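Local structure of acetyltransferase (Elizabethkingia anophelis, 6AO7) at residues A[23-26]-A[27-31]; A[109-112]-A[113-117]. The protein is a dimeric GNAT-family acetyltransferase that binds acetyl-CoA and probably transfers its acetyl group to a substrate not yet assigned. One frame throughout, in Å; residues are numbered along the deposited sequence. Where two conformers were deposited one is given.

Contact 1: residues A[23-26]-A[27-31]; sequences PIPY and DLLLL. With ACO (acetyl coenzyme *a), chain B.
The Tyr26 ring and the Leu29 side chain meet obliquely, CD2 of Tyr26 lying 4.4 Å from CD1 of Leu29. One face of the ring carries the CG2 methyl of Ile24, 3.6 Å above the plane and displaced toward the rim, in the conformer described here; Ile24 was modelled in two. Beyond the two segments, Lys36 makes a cation-pi contact with the ring, and the Tyr26 hydroxyl is hydrogen-bonded to Asp40 OD2. The same Ile24 CG2 stands 3.6 Å from Leu29 CD1. With CG anti to its carbonyl carbon (chi1 -63°), Leu29 reaches back to the start of the helix, and its CD1 fits among Ile24, Pro25 and Tyr26.

The backbone here is the start of helix 26-32, the first helix of the GNAT fold, with Pro25 as N-cap and also the centre of an inverse gamma turn. The Pro25 carbonyl accepts Leu29 N at 3.0 Å, a nearly straight bond (175°) lying in the carbonyl plane, and a weak, bent one from Leu28 N. One residue on, Leu30 N donates to Tyr26 O at 2.8 Å, tilted 20° from the carbonyl plane. Leu30 then folds over that same oxygen, its CB and CG both 3.2 Å from Tyr26 O, while its CD1 comes to 4.3 Å from Tyr26 CB. Toward the sheet, Leu28 and Leu29 pack on Cys60 of strand 56-65. At the far end of the segment, Leu31 O approaches C6P of the pantetheine arm of acetyl-CoA, 3.3 Å away.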
ATOM      1  N   PRO A  23      22.899  20.747 -17.267  1.00 56.38           N
ATOM      2  CA  PRO A  23      22.277  19.523 -17.773  1.00 56.92           C
ATOM      3  C   PRO A  23      21.153  19.047 -16.863  1.00 52.25           C
ATOM      4  O   PRO A  23      21.211  19.154 -15.633  1.00 46.06           O
ATOM      5  CB  PRO A  23      23.440  18.524 -17.814  1.00 61.44           C
ATOM      6  CG  PRO A  23      24.662  19.393 -17.963  1.00 65.43           C
ATOM      7  CD  PRO A  23      24.354  20.601 -17.118  1.00 57.76           C
ATOM      8  N   ILE A  24      20.106  18.536 -17.487  1.00 45.44           N
ATOM      9  CA  ILE A  24      18.983  17.941 -16.769  0.67 42.10           C
ATOM     10  C   ILE A  24      19.344  16.487 -16.487  1.00 41.97           C
ATOM     11  O   ILE A  24      19.688  15.756 -17.425  1.00 43.83           O
ATOM     12  CB  ILE A  24      17.690  18.065 -17.588  0.67 42.28           C
ATOM     13  CG1 ILE A  24      17.346  19.538 -17.821  0.67 41.91           C
ATOM     14  CG2 ILE A  24      16.532  17.312 -16.933  0.67 38.56           C
ATOM     15  CD1 ILE A  24      16.786  20.238 -16.610  0.67 43.63           C
ATOM     16  N   PRO A  25      19.295  16.020 -15.226  1.00 42.20           N
ATOM     17  CA  PRO A  25      19.702  14.630 -14.910  1.00 43.48           C
ATOM     18  C   PRO A  25      18.624  13.619 -15.292  1.00 46.78           C
ATOM     19  O   PRO A  25      17.872  13.094 -14.459  1.00 45.42           O
ATOM     20  CB  PRO A  25      19.915  14.685 -13.396  1.00 41.28           C
ATOM     21  CG  PRO A  25      18.883  15.666 -12.941  1.00 41.70           C
ATOM     22  CD  PRO A  25      18.882  16.752 -14.013  1.00 45.05           C
ATOM     23  N   TYR A  26      18.526  13.354 -16.597  1.00 43.25           N
ATOM     24  CA  TYR A  26      17.505  12.428 -17.072  1.00 44.37           C
ATOM     25  C   TYR A  26      17.743  11.023 -16.542  1.00 49.06           C
ATOM     26  O   TYR A  26      16.784  10.291 -16.266  1.00 41.13           O
ATOM     27  CB  TYR A  26      17.459  12.434 -18.596  1.00 41.69           C
ATOM     28  CG  TYR A  26      16.800  13.670 -19.156  1.00 42.78           C
ATOM     29  CD1 TYR A  26      17.553  14.646 -19.813  1.00 43.84           C
ATOM     30  CD2 TYR A  26      15.428  13.873 -19.017  1.00 42.69           C
ATOM     31  CE1 TYR A  26      16.949  15.783 -20.325  1.00 48.03           C
ATOM     32  CE2 TYR A  26      14.816  14.996 -19.524  1.00 44.02           C
ATOM     33  CZ  TYR A  26      15.582  15.951 -20.183  1.00 44.89           C
ATOM     34  OH  TYR A  26      14.972  17.074 -20.692  1.00 41.91           O
ATOM     35  N   ASP A  27      19.014  10.623 -16.411  1.00 48.06           N
ATOM     36  CA  ASP A  27      19.340   9.344 -15.783  1.00 53.20           C
ATOM     37  C   ASP A  27      18.585   9.176 -14.471  1.00 48.39           C
ATOM     38  O   ASP A  27      17.955   8.138 -14.225  1.00 49.39           O
ATOM     39  CB  ASP A  27      20.851   9.232 -15.548  1.00 52.88           C
ATOM     40  CG  ASP A  27      21.608   8.780 -16.784  1.00 78.69           C
ATOM     41  OD1 ASP A  27      20.973   8.602 -17.846  1.00 86.97           O
ATOM     42  OD2 ASP A  27      22.841   8.592 -16.689  1.00 84.79           O
ATOM     43  N   LEU A  28      18.604  10.207 -13.627  1.00 37.22           N
ATOM     44  CA  LEU A  28      17.897  10.114 -12.353  1.00 41.15           C
ATOM     45  C   LEU A  28      16.380  10.180 -12.538  1.00 39.86           C
ATOM     46  O   LEU A  28      15.649   9.332 -12.011  1.00 38.05           O
ATOM     47  CB  LEU A  28      18.374  11.213 -11.407  1.00 44.90           C
ATOM     48  CG  LEU A  28      19.786  11.039 -10.856  1.00 42.74           C
ATOM     49  CD1 LEU A  28      20.123  12.182  -9.899  1.00 41.75           C
ATOM     50  CD2 LEU A  28      19.922   9.678 -10.173  1.00 50.23           C
ATOM     51  N   LEU A  29      15.886  11.188 -13.267  1.00 41.27           N
ATOM     52  CA  LEU A  29      14.438  11.342 -13.436  1.00 37.45           C
ATOM     53  C   LEU A  29      13.808  10.081 -14.020  1.00 35.46           C
ATOM     54  O   LEU A  29      12.705   9.685 -13.616  1.00 33.92           O
ATOM     55  CB  LEU A  29      14.132  12.559 -14.320  1.00 36.80           C
ATOM     56  CG  LEU A  29      14.595  13.890 -13.727  1.00 33.42           C
ATOM     57  CD1 LEU A  29      14.834  14.961 -14.810  1.00 32.06           C
ATOM     58  CD2 LEU A  29      13.604  14.406 -12.665  1.00 30.47           C
ATOM     59  N   LEU A  30      14.511   9.421 -14.950  1.00 36.14           N
ATOM     60  CA  LEU A  30      13.985   8.226 -15.593  1.00 43.71           C
ATOM     61  C   LEU A  30      13.935   7.035 -14.647  1.00 38.78           C
ATOM     62  O   LEU A  30      13.219   6.075 -14.940  1.00 38.32           O
ATOM     63  CB  LEU A  30      14.819   7.874 -16.832  1.00 41.67           C
ATOM     64  CG  LEU A  30      14.611   8.768 -18.070  1.00 41.70           C
ATOM     65  CD1 LEU A  30      15.729   8.580 -19.112  1.00 39.96           C
ATOM     66  CD2 LEU A  30      13.245   8.516 -18.713  1.00 39.36           C
ATOM     67  N   LEU A  31      14.689   7.056 -13.542  1.00 35.04           N
ATOM     68  CA  LEU A  31      14.547   5.987 -12.559  1.00 38.43           C
ATOM     69  C   LEU A  31      13.165   6.020 -11.930  1.00 42.05           C
ATOM     70  O   LEU A  31      12.634   4.972 -11.537  1.00 36.94           O
ATOM     71  CB  LEU A  31      15.606   6.103 -11.464  1.00 40.51           C
ATOM     72  CG  LEU A  31      17.080   6.021 -11.857  1.00 51.14           C
ATOM     73  CD1 LEU A  31      17.920   6.304 -10.625  1.00 57.16           C
ATOM     74  CD2 LEU A  31      17.433   4.658 -12.469  1.00 47.46           C
TER
HETATM   75  N1A ACO B 201       9.236  -2.547   2.614  0.94 42.10           N
HETATM   76  C2A ACO B 201       9.134  -1.262   2.958  0.94 41.36           C
HETATM   77  N3A ACO B 201      10.103  -0.397   3.264  0.94 50.14           N
HETATM   78  C4A ACO B 201      11.303  -0.984   3.220  0.94 57.49           C
HETATM   79  C5A ACO B 201      11.568  -2.309   2.907  0.94 59.94           C
HETATM   80  C6A ACO B 201      10.460  -3.117   2.578  0.94 55.58           C
HETATM   81  N6A ACO B 201      10.547  -4.410   2.252  0.94 56.25           N
HETATM   82  N7A ACO B 201      12.923  -2.580   3.022  0.94 60.89           N
HETATM   83  C8A ACO B 201      13.438  -1.430   3.392  0.94 60.16           C
HETATM   84  N9A ACO B 201      12.518  -0.422   3.524  0.94 55.34           N
HETATM   85  C1B ACO B 201      12.745   0.954   3.965  0.94 47.81           C
HETATM   86  C2B ACO B 201      14.130   1.275   4.504  0.94 40.00           C
HETATM   87  O2B ACO B 201      14.337   0.766   5.813  0.94 43.91           O
HETATM   88  C3B ACO B 201      14.029   2.799   4.523  0.94 34.69           C
HETATM   89  O3B ACO B 201      13.235   3.263   5.634  0.94 41.01           O
HETATM   90  P3B ACO B 201      13.789   3.711   7.075  0.94 51.89           P
HETATM   91  O7A ACO B 201      14.327   2.424   7.733  0.94 50.12           O
HETATM   92  O8A ACO B 201      14.839   4.814   6.807  0.94 54.19           O
HETATM   93  O9A ACO B 201      12.625   4.276   7.839  0.94 39.88           O
HETATM   94  C4B ACO B 201      13.140   3.116   3.309  0.94 45.56           C
HETATM   95  O4B ACO B 201      12.581   1.849   2.885  0.94 48.16           O
HETATM   96  C5B ACO B 201      13.864   3.825   2.189  0.94 42.55           C
HETATM   97  O5B ACO B 201      14.421   5.002   2.815  0.94 37.38           O
HETATM   98  P1A ACO B 201      15.617   5.912   2.101  0.94 34.28           P
HETATM   99  O1A ACO B 201      16.973   5.327   2.209  0.94 35.02           O
HETATM  100  O2A ACO B 201      15.522   7.278   2.764  0.94 27.72           O
HETATM  101  O3A ACO B 201      15.114   5.925   0.589  0.94 38.92           O
HETATM  102  P2A ACO B 201      15.888   6.157  -0.787  0.94 35.62           P
HETATM  103  O4A ACO B 201      17.108   6.910  -0.428  0.94 37.03           O
HETATM  104  O5A ACO B 201      16.195   4.800  -1.394  0.94 33.26           O
HETATM  105  O6A ACO B 201      14.889   6.920  -1.760  0.94 33.01           O
HETATM  106  CBP ACO B 201      13.408   6.371  -3.596  0.94 27.41           C
HETATM  107  CCP ACO B 201      13.618   6.347  -2.087  0.94 28.58           C
HETATM  108  CDP ACO B 201      13.380   7.837  -4.060  0.94 28.21           C
HETATM  109  CEP ACO B 201      12.055   5.710  -3.911  0.94 34.32           C
HETATM  110  CAP ACO B 201      14.581   5.645  -4.304  0.94 32.49           C
HETATM  111  OAP ACO B 201      14.705   4.318  -3.817  0.94 44.36           O
HETATM  112  C9P ACO B 201      14.543   5.671  -5.825  0.94 35.49           C
HETATM  113  O9P ACO B 201      14.980   6.642  -6.432  0.94 34.41           O
HETATM  114  N8P ACO B 201      13.966   4.639  -6.430  0.94 34.06           N
HETATM  115  C7P ACO B 201      13.776   4.593  -7.873  0.94 36.54           C
HETATM  116  C6P ACO B 201      12.912   5.743  -8.381  0.94 37.99           C
HETATM  117  C5P ACO B 201      11.536   5.744  -7.757  0.94 41.84           C
HETATM  118  O5P ACO B 201      10.908   4.701  -7.596  0.94 39.52           O
HETATM  119  N4P ACO B 201      11.052   6.932  -7.403  0.94 36.60           N
HETATM  120  C3P ACO B 201       9.719   7.124  -6.841  0.94 28.76           C
HETATM  121  C2P ACO B 201       8.625   6.900  -7.863  0.94 28.44           C
HETATM  122  S1P ACO B 201       7.015   7.705  -7.520  0.94 35.96           S
HETATM  123  C   ACO B 201       7.396   9.364  -8.028  0.94 34.00           C
HETATM  124  O   ACO B 201       8.487   9.693  -8.403  0.94 32.94           O
HETATM  125  CH3 ACO B 201       6.236  10.303  -7.890  0.94 33.32           C

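Contact 2: residues A[109-112]-A[113-117]; sequences IGTG and NSSTG. With ACO (acetyl coenzyme *a), chain B.
Two torsions bring the side chains of Thr111 and Ser115 together across the turn: OG1 of Thr111 stands anti to the backbone nitrogen (chi1 -168°), and OG of Ser115 anti to the carbonyl carbon (chi1 -61°). OG1 of Thr111 consequently lies 3.4 Å from Ser115 CB. Thr111 OG1 is hydrogen-bonded to Gln118 OE1, and Ser115 OG to Glu147 OE1; Ser114 OG bonds to the same Glu147 oxygen. Asn113 turns away from the strand, and its amide is hydrogen-bonded at both ends: OD1 to Asp154 N, ND2 to Glu151 O and to Gln123 OE1 of the second subunit, which ties this buried turn into the dimer.

The chain reverses through a type I beta turn from Gly112 to Ser115, closed by Ser115 N to Gly112 O at 3.0 Å; the donor sits well above the carbonyl plane, 64° out of it. Ser115 is in turn the centre of an inverse gamma turn and the N-cap of the next helix, although its hydroxyl makes no capping bond.

Acetyl-CoA meets this segment at both its ends. Its acetyl methyl CH3 lies 3.4 Å from Gly110 O and 3.9 Å from Ile109 CG1, and its sulfur S1P is 3.9 Å from Thr111 OG1. Further on, CA of Gly117 packs against C2A of the adenine, 3.3 Å away. The turn thus passes the chain from strand 106-112, which pairs with strand 155-161 through Thr111 and Ile156, directly into helix 116-124, whose Leu119 and Tyr122 pack back on Thr111.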
ATOM      1  N   ILE A 109       1.740  12.962  -3.437  1.00 29.63           N
ATOM      2  CA  ILE A 109       2.632  12.105  -4.208  1.00 31.57           C
ATOM      3  C   ILE A 109       1.864  10.858  -4.626  1.00 35.94           C
ATOM      4  O   ILE A 109       1.059  10.323  -3.857  1.00 32.70           O
ATOM      5  CB  ILE A 109       3.901  11.761  -3.411  1.00 30.45           C
ATOM      6  CG1 ILE A 109       4.931  11.091  -4.328  1.00 33.41           C
ATOM      7  CG2 ILE A 109       3.549  10.892  -2.164  1.00 29.83           C
ATOM      8  CD1 ILE A 109       6.331  11.001  -3.721  1.00 27.69           C
ATOM      9  N   GLY A 110       2.098  10.412  -5.856  1.00 34.81           N
ATOM     10  CA  GLY A 110       1.439   9.221  -6.361  1.00 36.18           C
ATOM     11  C   GLY A 110       2.429   8.143  -6.751  1.00 35.05           C
ATOM     12  O   GLY A 110       3.394   8.425  -7.461  1.00 35.85           O
ATOM     13  N   THR A 111       2.224   6.910  -6.298  1.00 34.39           N
ATOM     14  CA  THR A 111       3.131   5.829  -6.652  1.00 37.79           C
ATOM     15  C   THR A 111       2.310   4.623  -7.115  1.00 35.32           C
ATOM     16  O   THR A 111       1.080   4.645  -7.107  1.00 33.47           O
ATOM     17  CB  THR A 111       4.059   5.479  -5.484  1.00 33.06           C
ATOM     18  OG1 THR A 111       5.110   4.628  -5.965  1.00 43.04           O
ATOM     19  CG2 THR A 111       3.267   4.759  -4.362  1.00 31.98           C
ATOM     20  N   GLY A 112       2.999   3.567  -7.551  1.00 38.18           N
ATOM     21  CA  GLY A 112       2.307   2.423  -8.113  1.00 33.84           C
ATOM     22  C   GLY A 112       1.725   1.506  -7.055  1.00 31.66           C
ATOM     23  O   GLY A 112       2.200   1.429  -5.914  1.00 30.83           O
ATOM     24  N   ASN A 113       0.667   0.781  -7.441  1.00 30.60           N
ATOM     25  CA  ASN A 113       0.066  -0.161  -6.494  1.00 28.76           C
ATOM     26  C   ASN A 113       1.066  -1.221  -6.032  1.00 32.87           C
ATOM     27  O   ASN A 113       0.968  -1.716  -4.910  1.00 34.35           O
ATOM     28  CB  ASN A 113      -1.172  -0.829  -7.103  1.00 30.71           C
ATOM     29  CG  ASN A 113      -0.881  -1.542  -8.410  1.00 32.54           C
ATOM     30  OD1 ASN A 113      -0.908  -0.935  -9.474  1.00 34.99           O
ATOM     31  ND2 ASN A 113      -0.636  -2.851  -8.338  1.00 33.79           N
ATOM     32  N   SER A 114       2.028  -1.568  -6.872  1.00 39.38           N
ATOM     33  CA  SER A 114       3.021  -2.586  -6.546  1.00 43.81           C
ATOM     34  C   SER A 114       4.182  -2.051  -5.716  1.00 39.34           C
ATOM     35  O   SER A 114       5.009  -2.850  -5.259  1.00 37.23           O
ATOM     36  CB  SER A 114       3.559  -3.186  -7.841  1.00 38.13           C
ATOM     37  OG  SER A 114       3.891  -2.137  -8.745  1.00 40.61           O
ATOM     38  N   SER A 115       4.249  -0.737  -5.500  1.00 34.75           N
ATOM     39  CA  SER A 115       5.381  -0.080  -4.838  1.00 35.96           C
ATOM     40  C   SER A 115       5.206  -0.063  -3.323  1.00 29.61           C
ATOM     41  O   SER A 115       5.183   0.998  -2.692  1.00 29.15           O
ATOM     42  CB  SER A 115       5.540   1.347  -5.356  1.00 42.79           C
ATOM     43  OG  SER A 115       5.804   1.367  -6.734  1.00 40.73           O
ATOM     44  N   THR A 116       5.072  -1.267  -2.741  1.00 33.88           N
ATOM     45  CA  THR A 116       4.703  -1.362  -1.336  1.00 38.24           C
ATOM     46  C   THR A 116       5.804  -0.843  -0.421  1.00 41.11           C
ATOM     47  O   THR A 116       5.503  -0.272   0.632  1.00 35.60           O
ATOM     48  CB  THR A 116       4.312  -2.808  -0.978  1.00 44.72           C
ATOM     49  OG1 THR A 116       5.421  -3.703  -1.191  1.00 42.88           O
ATOM     50  CG2 THR A 116       3.141  -3.251  -1.835  1.00 40.74           C
ATOM     51  N   GLY A 117       7.078  -1.010  -0.799  1.00 37.30           N
ATOM     52  CA  GLY A 117       8.143  -0.363  -0.048  1.00 36.61           C
ATOM     53  C   GLY A 117       8.012   1.147   0.005  1.00 39.18           C
ATOM     54  O   GLY A 117       8.207   1.760   1.060  1.00 35.22           O
TER
HETATM   55  N1A ACO B 201       9.236  -2.547   2.614  0.94 42.10           N
HETATM   56  C2A ACO B 201       9.134  -1.262   2.958  0.94 41.36           C
HETATM   57  N3A ACO B 201      10.103  -0.397   3.264  0.94 50.14           N
HETATM   58  C4A ACO B 201      11.303  -0.984   3.220  0.94 57.49           C
HETATM   59  C5A ACO B 201      11.568  -2.309   2.907  0.94 59.94           C
HETATM   60  C6A ACO B 201      10.460  -3.117   2.578  0.94 55.58           C
HETATM   61  N6A ACO B 201      10.547  -4.410   2.252  0.94 56.25           N
HETATM   62  N7A ACO B 201      12.923  -2.580   3.022  0.94 60.89           N
HETATM   63  C8A ACO B 201      13.438  -1.430   3.392  0.94 60.16           C
HETATM   64  N9A ACO B 201      12.518  -0.422   3.524  0.94 55.34           N
HETATM   65  C1B ACO B 201      12.745   0.954   3.965  0.94 47.81           C
HETATM   66  C2B ACO B 201      14.130   1.275   4.504  0.94 40.00           C
HETATM   67  O2B ACO B 201      14.337   0.766   5.813  0.94 43.91           O
HETATM   68  C3B ACO B 201      14.029   2.799   4.523  0.94 34.69           C
HETATM   69  O3B ACO B 201      13.235   3.263   5.634  0.94 41.01           O
HETATM   70  P3B ACO B 201      13.789   3.711   7.075  0.94 51.89           P
HETATM   71  O7A ACO B 201      14.327   2.424   7.733  0.94 50.12           O
HETATM   72  O8A ACO B 201      14.839   4.814   6.807  0.94 54.19           O
HETATM   73  O9A ACO B 201      12.625   4.276   7.839  0.94 39.88           O
HETATM   74  C4B ACO B 201      13.140   3.116   3.309  0.94 45.56           C
HETATM   75  O4B ACO B 201      12.581   1.849   2.885  0.94 48.16           O
HETATM   76  C5B ACO B 201      13.864   3.825   2.189  0.94 42.55           C
HETATM   77  O5B ACO B 201      14.421   5.002   2.815  0.94 37.38           O
HETATM   78  P1A ACO B 201      15.617   5.912   2.101  0.94 34.28           P
HETATM   79  O1A ACO B 201      16.973   5.327   2.209  0.94 35.02           O
HETATM   80  O2A ACO B 201      15.522   7.278   2.764  0.94 27.72           O
HETATM   81  O3A ACO B 201      15.114   5.925   0.589  0.94 38.92           O
HETATM   82  P2A ACO B 201      15.888   6.157  -0.787  0.94 35.62           P
HETATM   83  O4A ACO B 201      17.108   6.910  -0.428  0.94 37.03           O
HETATM   84  O5A ACO B 201      16.195   4.800  -1.394  0.94 33.26           O
HETATM   85  O6A ACO B 201      14.889   6.920  -1.760  0.94 33.01           O
HETATM   86  CBP ACO B 201      13.408   6.371  -3.596  0.94 27.41           C
HETATM   87  CCP ACO B 201      13.618   6.347  -2.087  0.94 28.58           C
HETATM   88  CDP ACO B 201      13.380   7.837  -4.060  0.94 28.21           C
HETATM   89  CEP ACO B 201      12.055   5.710  -3.911  0.94 34.32           C
HETATM   90  CAP ACO B 201      14.581   5.645  -4.304  0.94 32.49           C
HETATM   91  OAP ACO B 201      14.705   4.318  -3.817  0.94 44.36           O
HETATM   92  C9P ACO B 201      14.543   5.671  -5.825  0.94 35.49           C
HETATM   93  O9P ACO B 201      14.980   6.642  -6.432  0.94 34.41           O
HETATM   94  N8P ACO B 201      13.966   4.639  -6.430  0.94 34.06           N
HETATM   95  C7P ACO B 201      13.776   4.593  -7.873  0.94 36.54           C
HETATM   96  C6P ACO B 201      12.912   5.743  -8.381  0.94 37.99           C
HETATM   97  C5P ACO B 201      11.536   5.744  -7.757  0.94 41.84           C
HETATM   98  O5P ACO B 201      10.908   4.701  -7.596  0.94 39.52           O
HETATM   99  N4P ACO B 201      11.052   6.932  -7.403  0.94 36.60           N
HETATM  100  C3P ACO B 201       9.719   7.124  -6.841  0.94 28.76           C
HETATM  101  C2P ACO B 201       8.625   6.900  -7.863  0.94 28.44           C
HETATM  102  S1P ACO B 201       7.015   7.705  -7.520  0.94 35.96           S
HETATM  103  C   ACO B 201       7.396   9.364  -8.028  0.94 34.00           C
HETATM  104  O   ACO B 201       8.487   9.693  -8.403  0.94 32.94           O
HETATM  105  CH3 ACO B 201       6.236  10.303  -7.890  0.94 33.32           C

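Overall arrangement
Contact 1 precedes contact 2 along the chain, and both belong to the one GNAT domain. Their centres lie 20 Å apart and their nearest atoms about 9 Å, so they do not touch; acetyl-CoA bridges them. Helix 26-32, after the first strand, covers strands 47-53 and 56-65 and approaches the pantetheine arm, whereas the 109-117 stretch leads from strand 106-112 into helix 116-124 and borders the acetyl end and the adenine. Between them runs strand 70-78, parallel neighbour of 106-112, whose Ile76 O and Val78 N are hydrogen-bonded to the cofactor, as are Gly86 N and Gly88 N further on. The cofactor is therefore held by distant parts of the chain, as in other GNAT enzymes, with contact 2 also reaching the second subunit.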